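DTDP Sugar Isomerase (Desulfovibrio desulfuricans subsp. desulfuricans str. G20, PDB 3EJK) probably catalyses the 3,5-epimerisation of dTDP-4-dehydro-6-deoxy-D-glucose that yields dTDP-4-dehydro-L-rhamnose. Local coordinates at residues L73-A79 and V136-I142; V87-R93 and L116-V122; F126-G130 and D167-T171. All blocks are in the same frame, centred on the assembly; numbering follows the deposited sequence. Where two conformers were deposited one is given.

Contact 1 of 3, residues L73-A79 and V136-I142; sequences LMTQLFA and VANCTDI
N138 reaches across to Q76, L77 and F78 where strands 76-82 and 134-140 run antiparallel in one of the two sheets of a cupin-type beta sandwich. Its amide works at both ends. ND2 donates to Q76 OE1 at 2.9 Å, in the plane of the Q76 carbonyl and on a lone pair, although the two amide planes are turned 63° apart. OD1 meanwhile accepts the backbone N-H of L77 at 3.0 Å, a less straight bond. With CG anti to the backbone N (chi1 -168°), the same amide comes to the rim of the F78 ring, standing almost upright to it. V136 takes a face of that ring: its CG1 lies 4.1 Å from the centroid in a CH-pi contact.

Backbone bonds hold the strands around these side chains. A79 and A137 form a hydrogen-bonded pair, each N donating to the other's O, while F78 and N138 make the adjacent non-hydrogen-bonded pair. Past the paired strands the carboxylate of D141 takes over, its OD1 receiving the N-H of T75 from above the carboxylate plane. Selenomethionine M74 is extended through chi1 and chi2, which lays SE against T140 CG2, and a bend at chi3 (-60°) then brings CE to I142 O.

In the second shell, Y56 OH also bonds N138 ND2, so both amide hydrogens have acceptors and the amide's rotation is fixed. Q76 lies near a bound citrate, probably from crystallisation, while F57 of the second subunit packs on A137. At the solvent-accessible end, one water donates to L73 O and to D141 OD2 and accepts from T75 OG1, at 2.6 Å from each of these three oxygens.

Contact 2 of 3, residues V87-R93 and L116-V122; sequences VVLYDGR and LRIPPQV
The guanidinium of R93 lies flat against V122, with CG2 of the valine over the centre of one face, 3.5 Å from CZ. At its edge the group is gripped side-on by D91: NE donates to OD1 at 2.8 Å and NH2 to OD2 at 3.0 Å. Both carboxylate oxygens stay close to the guanidinium plane, yet each is met from above the plane of the carboxylate itself. D91 OD1 also accepts the backbone N-H of R93, from the opposite face to NE, which closes an Asx turn. A bend at chi3 (-61°) folds the arginine back to this carboxylate, while its CG packs near Q121 O, in the type II turn from P119 to V122. A water joins the two segments at the guanidinium edge, accepting from R93 NH1 and donating to P120 O.

Farther along, strands 84-90 and 114-118 face each other across the interior of the beta sandwich. V87 and L116 meet tip to tip, CG1 to CD2 at 3.7 Å, and L89 CD2 lies against I118 CD1 at 3.9 Å. The other methyl of V122, CG1, reaches L89 CB at 4.1 Å, so this one valine touches both the apolar layer and the arginine. Y124 covers L89 and I118 from strand 123-128.

R93 NH2 also donates to E21 O, and D91 OD2 accepts from S96 and T98. Each oxygen of D91 thus takes more than one donor, which probably favours the ionised carboxylate and helps to hold the guanidinium flat against V122.

Contact 3 of 3, residues F126-G130 and D167-T171; sequences FAATG and DLSGT
G130 N donates to L168 O at 3.0 Å, a fairly straight bond that ties the end of strand 123-128 to a C-terminal loop with no regular secondary structure. The same carbonyl oxygen lies 3.2 Å from T129 CA, in a CA-H...O contact, so L168 O serves two neighbouring residues of the strand end.

L168 supplies most of the side-chain contact. With CG anti to the carbonyl carbon (chi1 -57°), its two methyls are sent to A127, CD1 lying 3.7 Å from A127 CB and CD2 4.0 Å from the same carbon. CD2 also approaches T129 CG2 at 4.2 Å. T129 in turn sets its CB 3.8 Å from G170 CA; the glycine, at positive phi, brings bare backbone up to the threonine. Outside the segments, R63 packs on L168, and its NE donates to G130 O.

The loop is shaped by its own polar side chains. D167 OD1 accepts two donors from S169: the backbone N on its anti side and OG, at 2.7 Å, on its syn side. The first of these bonds makes an Asx turn that spans L168 and probably helps to hold its carbonyl toward G130. Here the C-terminal tail meets the end of a strand in the five-stranded sheet of the cupin-type sandwich, where L168, with W163, covers A127 on the side of the sheet away from F126.

How the contacts relate
The three contacts involve the two sheets of one cupin-type sandwich. Contact 1 belongs to the larger sheet, contact 2 spans the two, and contact 3 joins a strand end of the five-stranded sheet to the C-terminal loop. The centres of contacts 1 and 2 are about 12 Å apart, and their strands 76-82 and 114-118 are neighbours, linked by backbone hydrogen bonds of Q76 with I118 and F78 with L116. Contact 3 lies about 22 Å from contact 1 and 20 Å from contact 2. Along the chain, contact 2 is nested within contact 1, whereas contacts 1 and 3 interleave. The F126 side chain brings strand 123-128 into the interior, beside F78, V136 and V87.

Contact 1 of 3, residues L73-A79 and V136-I142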
loop_
_atom_site.group_PDB
_atom_site.type_symbol
_atom_site.label_atom_id
_atom_site.label_comp_id
_atom_site.label_asym_id
_atom_site.label_seq_id
_atom_site.Cartn_x
_atom_site.Cartn_y
_atom_site.Cartn_z
ATOM N N LEU A 73 1.173 -1.707 -22.363
ATOM C CA LEU A 73 0.245 -0.577 -22.247
ATOM C C LEU A 73 0.206 0.067 -20.890
ATOM O O LEU A 73 -0.070 1.254 -20.765
ATOM C CB LEU A 73 -1.187 -1.025 -22.488
ATOM C CG LEU A 73 -1.730 -1.342 -23.860
ATOM C CD1 LEU A 73 -1.110 -2.603 -24.414
ATOM C CD2 LEU A 73 -3.267 -1.463 -23.680
HETATM N N MSE A 74 0.431 -0.761 -19.876
HETATM C CA MSE A 74 0.318 -0.354 -18.484
HETATM C C MSE A 74 1.368 0.646 -18.018
HETATM O O MSE A 74 2.542 0.568 -18.395
HETATM C CB MSE A 74 0.381 -1.595 -17.576
HETATM C CG MSE A 74 0.049 -1.328 -16.144
HETATM SE SE MSE A 74 0.443 -2.856 -14.980
HETATM C CE MSE A 74 -0.703 -4.168 -15.782
ATOM N N THR A 75 0.900 1.575 -17.184
ATOM C CA THR A 75 1.756 2.538 -16.487
ATOM C C THR A 75 1.829 2.158 -15.011
ATOM O O THR A 75 0.821 1.802 -14.401
ATOM C CB THR A 75 1.199 3.969 -16.588
ATOM O OG1 THR A 75 1.216 4.370 -17.945
ATOM C CG2 THR A 75 2.000 4.972 -15.749
ATOM N N GLN A 76 3.028 2.279 -14.447
ATOM C CA GLN A 76 3.264 1.970 -13.035
ATOM C C GLN A 76 3.348 3.257 -12.230
ATOM O O GLN A 76 3.811 4.293 -12.720
ATOM C CB GLN A 76 4.588 1.209 -12.828
ATOM C CG GLN A 76 4.951 0.172 -13.888
ATOM C CD GLN A 76 3.869 -0.851 -14.168
ATOM O OE1 GLN A 76 3.226 -1.374 -13.250
ATOM N NE2 GLN A 76 3.710 -1.198 -15.451
ATOM N N LEU A 77 2.834 3.171 -11.003
ATOM C CA LEU A 77 2.931 4.255 -10.000
ATOM C C LEU A 77 3.393 3.622 -8.686
ATOM O O LEU A 77 2.608 3.054 -7.924
ATOM C CB LEU A 77 1.632 5.043 -9.812
ATOM C CG LEU A 77 1.193 5.912 -10.990
ATOM C CD1 LEU A 77 -0.172 6.526 -10.701
ATOM C CD2 LEU A 77 2.210 6.970 -11.274
ATOM N N PHE A 78 4.703 3.715 -8.485
ATOM C CA PHE A 78 5.414 3.151 -7.336
ATOM C C PHE A 78 5.522 4.109 -6.171
ATOM O O PHE A 78 5.870 5.280 -6.325
ATOM C CB PHE A 78 6.877 2.824 -7.691
ATOM C CG PHE A 78 7.100 1.509 -8.394
ATOM C CD1 PHE A 78 6.083 0.818 -8.996
ATOM C CD2 PHE A 78 8.403 1.014 -8.506
ATOM C CE1 PHE A 78 6.328 -0.388 -9.653
ATOM C CE2 PHE A 78 8.660 -0.184 -9.187
ATOM C CZ PHE A 78 7.606 -0.875 -9.765
ATOM N N ALA A 79 5.265 3.552 -4.996
ATOM C CA ALA A 79 5.564 4.227 -3.721
ATOM C C ALA A 79 6.192 3.180 -2.819
ATOM O O ALA A 79 5.903 2.004 -2.951
ATOM C CB ALA A 79 4.347 4.891 -3.072
ATOM N N VAL A 136 7.120 -2.272 -1.655
ATOM C CA VAL A 136 6.824 -1.427 -2.788
ATOM C C VAL A 136 5.330 -1.530 -3.049
ATOM O O VAL A 136 4.780 -2.623 -3.102
ATOM C CB VAL A 136 7.600 -1.917 -4.057
ATOM C CG1 VAL A 136 7.368 -0.997 -5.215
ATOM C CG2 VAL A 136 9.102 -2.056 -3.764
ATOM N N ALA A 137 4.683 -0.380 -3.177
ATOM C CA ALA A 137 3.276 -0.330 -3.527
ATOM C C ALA A 137 3.179 0.143 -4.959
ATOM O O ALA A 137 3.917 1.017 -5.402
ATOM C CB ALA A 137 2.494 0.597 -2.590
ATOM N N ASN A 138 2.260 -0.461 -5.691
ATOM C CA ASN A 138 2.051 -0.089 -7.084
ATOM C C ASN A 138 0.575 0.068 -7.387
ATOM O O ASN A 138 -0.210 -0.827 -7.136
ATOM C CB ASN A 138 2.670 -1.143 -8.011
ATOM C CG ASN A 138 2.747 -0.682 -9.450
ATOM O OD1 ASN A 138 2.440 0.463 -9.754
ATOM N ND2 ASN A 138 3.159 -1.579 -10.347
ATOM N N CYS A 139 0.206 1.237 -7.874
ATOM C CA CYS A 139 -1.154 1.494 -8.282
ATOM C C CYS A 139 -1.107 1.637 -9.801
ATOM O O CYS A 139 -0.630 2.645 -10.337
ATOM C CB CYS A 139 -1.706 2.763 -7.640
ATOM S SG CYS A 139 -3.473 3.049 -7.997
ATOM N N THR A 140 -1.602 0.608 -10.475
ATOM C CA THR A 140 -1.557 0.553 -11.923
ATOM C C THR A 140 -2.896 0.960 -12.513
ATOM O O THR A 140 -3.953 0.898 -11.863
ATOM C CB THR A 140 -1.165 -0.836 -12.388
ATOM O OG1 THR A 140 -2.215 -1.732 -12.057
ATOM C CG2 THR A 140 0.093 -1.266 -11.707
ATOM N N ASP A 141 -2.815 1.367 -13.765
ATOM C CA ASP A 141 -3.966 1.938 -14.477
ATOM C C ASP A 141 -4.798 0.874 -15.137
ATOM O O ASP A 141 -5.945 1.102 -15.498
ATOM C CB ASP A 141 -3.550 3.027 -15.468
ATOM C CG ASP A 141 -2.637 2.534 -16.559
ATOM O OD1 ASP A 141 -1.914 1.536 -16.373
ATOM O OD2 ASP A 141 -2.625 3.187 -17.610
ATOM N N ILE A 142 -4.197 -0.286 -15.304
ATOM C CA ILE A 142 -4.936 -1.454 -15.780
ATOM C C ILE A 142 -4.552 -2.665 -14.948
ATOM O O ILE A 142 -3.431 -2.765 -14.464
ATOM C CB ILE A 142 -4.740 -1.770 -17.283
ATOM C CG1 ILE A 142 -3.290 -2.062 -17.602
ATOM C CG2 ILE A 142 -5.225 -0.608 -18.131
ATOM C CD1 ILE A 142 -3.078 -2.438 -19.078
HETATM O O HOH W 1 -0.715 3.405 -19.381
HETATM O O HOH W 2 -0.739 3.653 -13.133
#

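Contact 2 of 3, residues V87-R93 and L116-V122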
loop_
_atom_site.group_PDB
_atom_site.type_symbol
_atom_site.label_atom_id
_atom_site.label_comp_id
_atom_site.label_asym_id
_atom_site.label_seq_id
_atom_site.Cartn_x
_atom_site.Cartn_y
_atom_site.Cartn_z
ATOM N N VAL A 87 15.647 1.936 -7.879
ATOM C CA VAL A 87 14.976 1.604 -9.128
ATOM C C VAL A 87 15.832 2.048 -10.303
ATOM O O VAL A 87 16.457 3.102 -10.266
ATOM C CB VAL A 87 13.602 2.308 -9.279
ATOM C CG1 VAL A 87 12.895 1.829 -10.568
ATOM C CG2 VAL A 87 12.716 2.093 -8.055
ATOM N N VAL A 88 15.886 1.207 -11.325
ATOM C CA VAL A 88 16.544 1.577 -12.562
ATOM C C VAL A 88 15.574 1.403 -13.710
ATOM O O VAL A 88 14.894 0.384 -13.832
ATOM C CB VAL A 88 17.809 0.767 -12.856
ATOM C CG1 VAL A 88 18.331 1.115 -14.251
ATOM C CG2 VAL A 88 18.891 0.996 -11.788
ATOM N N LEU A 89 15.525 2.430 -14.548
ATOM C CA LEU A 89 14.660 2.450 -15.733
ATOM C C LEU A 89 15.549 2.479 -16.959
ATOM O O LEU A 89 16.583 3.116 -16.958
ATOM C CB LEU A 89 13.749 3.693 -15.741
ATOM C CG LEU A 89 12.868 3.948 -14.507
ATOM C CD1 LEU A 89 11.891 5.083 -14.832
ATOM C CD2 LEU A 89 12.128 2.708 -14.153
ATOM N N TYR A 90 15.150 1.720 -17.973
ATOM C CA TYR A 90 15.867 1.649 -19.254
ATOM C C TYR A 90 14.915 1.820 -20.423
ATOM O O TYR A 90 13.970 1.052 -20.598
ATOM C CB TYR A 90 16.632 0.346 -19.416
ATOM C CG TYR A 90 17.142 0.187 -20.829
ATOM C CD1 TYR A 90 18.075 1.072 -21.347
ATOM C CD2 TYR A 90 16.679 -0.835 -21.645
ATOM C CE1 TYR A 90 18.524 0.953 -22.633
ATOM C CE2 TYR A 90 17.147 -0.969 -22.929
ATOM C CZ TYR A 90 18.059 -0.075 -23.414
ATOM O OH TYR A 90 18.503 -0.200 -24.695
ATOM N N ASP A 91 15.178 2.863 -21.195
ATOM C CA ASP A 91 14.339 3.215 -22.350
ATOM C C ASP A 91 14.712 2.431 -23.603
ATOM O O ASP A 91 15.610 2.804 -24.354
ATOM C CB ASP A 91 14.424 4.710 -22.620
ATOM C CG ASP A 91 13.330 5.201 -23.529
ATOM O OD1 ASP A 91 12.663 4.360 -24.179
ATOM O OD2 ASP A 91 13.148 6.440 -23.586
ATOM N N GLY A 92 13.967 1.355 -23.814
ATOM C CA GLY A 92 14.159 0.483 -24.967
ATOM C C GLY A 92 13.296 0.884 -26.151
ATOM O O GLY A 92 13.276 0.214 -27.181
ATOM N N ARG A 93 12.609 2.004 -26.010
ATOM C CA ARG A 93 11.706 2.506 -27.077
ATOM C C ARG A 93 12.512 3.093 -28.220
ATOM O O ARG A 93 13.187 4.110 -28.090
ATOM C CB ARG A 93 10.713 3.518 -26.516
ATOM C CG ARG A 93 9.821 2.932 -25.461
ATOM C CD ARG A 93 9.027 3.996 -24.725
ATOM N NE ARG A 93 9.908 4.931 -24.041
ATOM C CZ ARG A 93 9.470 5.901 -23.256
ATOM N NH1 ARG A 93 8.187 5.997 -23.051
ATOM N NH2 ARG A 93 10.299 6.737 -22.639
ATOM N N LEU A 116 6.836 7.453 -8.208
ATOM C CA LEU A 116 7.555 7.234 -9.472
ATOM C C LEU A 116 6.602 6.687 -10.526
ATOM O O LEU A 116 6.002 5.642 -10.361
ATOM C CB LEU A 116 8.690 6.227 -9.262
ATOM C CG LEU A 116 9.400 5.696 -10.507
ATOM C CD1 LEU A 116 10.066 6.888 -11.209
ATOM C CD2 LEU A 116 10.402 4.566 -10.178
ATOM N N ARG A 117 6.467 7.446 -11.604
ATOM C CA ARG A 117 5.651 7.056 -12.745
ATOM C C ARG A 117 6.542 6.373 -13.766
ATOM O O ARG A 117 7.558 6.930 -14.180
ATOM C CB ARG A 117 4.990 8.299 -13.370
ATOM C CG ARG A 117 4.182 7.987 -14.603
ATOM C CD ARG A 117 3.730 9.263 -15.308
ATOM N NE ARG A 117 2.790 8.920 -16.361
ATOM C CZ ARG A 117 3.088 8.856 -17.653
ATOM N NH1 ARG A 117 4.301 9.165 -18.081
ATOM N NH2 ARG A 117 2.146 8.511 -18.521
ATOM N N ILE A 118 6.183 5.144 -14.140
ATOM C CA ILE A 118 6.960 4.400 -15.144
ATOM C C ILE A 118 6.059 4.212 -16.359
ATOM O O ILE A 118 5.057 3.496 -16.289
ATOM C CB ILE A 118 7.426 3.025 -14.634
ATOM C CG1 ILE A 118 8.272 3.180 -13.371
ATOM C CG2 ILE A 118 8.263 2.273 -15.748
ATOM C CD1 ILE A 118 8.643 1.850 -12.720
ATOM N N PRO A 119 6.402 4.842 -17.493
ATOM C CA PRO A 119 5.437 4.692 -18.582
ATOM C C PRO A 119 5.531 3.348 -19.302
ATOM O O PRO A 119 6.457 2.578 -19.059
ATOM C CB PRO A 119 5.775 5.857 -19.528
ATOM C CG PRO A 119 7.119 6.328 -19.149
ATOM C CD PRO A 119 7.509 5.756 -17.824
ATOM N N PRO A 120 4.538 3.026 -20.134
ATOM C CA PRO A 120 4.694 1.753 -20.824
ATOM C C PRO A 120 5.896 1.665 -21.744
ATOM O O PRO A 120 6.447 2.669 -22.217
ATOM C CB PRO A 120 3.399 1.607 -21.644
ATOM C CG PRO A 120 2.741 2.898 -21.637
ATOM C CD PRO A 120 3.328 3.753 -20.545
ATOM N N GLN A 121 6.292 0.416 -21.900
ATOM C CA GLN A 121 7.350 -0.014 -22.782
ATOM C C GLN A 121 8.732 0.446 -22.341
ATOM O O GLN A 121 9.692 0.461 -23.115
ATOM C CB GLN A 121 7.000 0.332 -24.231
ATOM C CG GLN A 121 5.772 -0.464 -24.706
ATOM C CD GLN A 121 5.328 -0.147 -26.123
ATOM O OE1 GLN A 121 6.067 0.440 -26.904
ATOM N NE2 GLN A 121 4.110 -0.564 -26.465
ATOM N N VAL A 122 8.803 0.795 -21.074
ATOM C CA VAL A 122 10.063 1.141 -20.439
ATOM C C VAL A 122 10.390 -0.000 -19.484
ATOM O O VAL A 122 9.558 -0.387 -18.659
ATOM C CB VAL A 122 10.004 2.459 -19.636
ATOM C CG1 VAL A 122 11.271 2.633 -18.770
ATOM C CG2 VAL A 122 9.839 3.649 -20.561
HETATM O O HOH W 3 5.568 4.552 -23.908
#

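Contact 3 of 3, residues F126-G130 and D167-T171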
loop_
_atom_site.group_PDB
_atom_site.type_symbol
_atom_site.label_atom_id
_atom_site.label_comp_id
_atom_site.label_asym_id
_atom_site.label_seq_id
_atom_site.Cartn_x
_atom_site.Cartn_y
_atom_site.Cartn_z
ATOM N N PHE A 126 14.292 -3.244 -9.768
ATOM C CA PHE A 126 14.521 -2.611 -8.468
ATOM C C PHE A 126 15.055 -3.592 -7.447
ATOM O O PHE A 126 14.891 -4.809 -7.576
ATOM C CB PHE A 126 13.257 -1.900 -7.958
ATOM C CG PHE A 126 12.025 -2.774 -7.913
ATOM C CD1 PHE A 126 11.746 -3.547 -6.815
ATOM C CD2 PHE A 126 11.143 -2.809 -8.983
ATOM C CE1 PHE A 126 10.607 -4.334 -6.763
ATOM C CE2 PHE A 126 10.019 -3.597 -8.949
ATOM C CZ PHE A 126 9.748 -4.371 -7.833
ATOM N N ALA A 127 15.729 -3.027 -6.458
ATOM C CA ALA A 127 16.330 -3.786 -5.368
ATOM C C ALA A 127 16.267 -3.050 -4.042
ATOM O O ALA A 127 16.365 -1.839 -3.982
ATOM C CB ALA A 127 17.784 -4.130 -5.698
ATOM N N ALA A 128 16.127 -3.838 -2.983
ATOM C CA ALA A 128 16.093 -3.322 -1.620
ATOM C C ALA A 128 17.503 -3.109 -1.103
ATOM O O ALA A 128 18.357 -3.982 -1.188
ATOM C CB ALA A 128 15.322 -4.284 -0.672
ATOM N N THR A 129 17.722 -1.926 -0.555
ATOM C CA THR A 129 19.006 -1.560 0.042
ATOM C C THR A 129 18.960 -1.716 1.548
ATOM O O THR A 129 17.900 -1.814 2.177
ATOM C CB THR A 129 19.383 -0.097 -0.270
ATOM O OG1 THR A 129 18.446 0.768 0.373
ATOM C CG2 THR A 129 19.365 0.168 -1.771
ATOM N N GLY A 130 20.127 -1.779 2.140
ATOM C CA GLY A 130 20.192 -1.860 3.589
ATOM C C GLY A 130 20.049 -3.263 4.115
ATOM O O GLY A 130 20.355 -4.235 3.438
ATOM N N ASP A 167 25.536 -0.807 -5.744
ATOM C CA ASP A 167 25.774 -0.572 -4.320
ATOM C C ASP A 167 24.422 -0.537 -3.644
ATOM O O ASP A 167 23.657 0.427 -3.795
ATOM C CB ASP A 167 26.526 0.735 -4.101
ATOM C CG ASP A 167 26.740 1.055 -2.636
ATOM O OD1 ASP A 167 26.346 0.255 -1.755
ATOM O OD2 ASP A 167 27.309 2.133 -2.371
ATOM N N LEU A 168 24.117 -1.617 -2.934
ATOM C CA LEU A 168 22.841 -1.739 -2.260
ATOM C C LEU A 168 23.008 -1.597 -0.758
ATOM O O LEU A 168 22.184 -2.057 0.021
ATOM C CB LEU A 168 22.165 -3.070 -2.611
ATOM C CG LEU A 168 21.935 -3.325 -4.117
ATOM C CD1 LEU A 168 21.213 -4.646 -4.336
ATOM C CD2 LEU A 168 21.170 -2.183 -4.744
ATOM N N SER A 169 24.088 -0.945 -0.363
ATOM C CA SER A 169 24.394 -0.785 1.070
ATOM C C SER A 169 23.430 0.178 1.731
ATOM O O SER A 169 23.141 0.098 2.912
ATOM C CB SER A 169 25.812 -0.258 1.264
ATOM O OG SER A 169 25.871 1.077 0.815
ATOM N N GLY A 170 22.917 1.081 0.927
ATOM C CA GLY A 170 22.032 2.118 1.417
ATOM C C GLY A 170 22.785 3.146 2.242
ATOM O O GLY A 170 22.233 4.167 2.643
ATOM N N THR A 171 24.056 2.871 2.490
ATOM C CA THR A 171 24.900 3.788 3.291
ATOM C C THR A 171 25.101 5.135 2.601
ATOM O O THR A 171 25.518 5.200 1.439
ATOM C CB THR A 171 26.285 3.195 3.629
ATOM O OG1 THR A 171 27.003 2.901 2.421
ATOM C CG2 THR A 171 26.139 1.930 4.480
#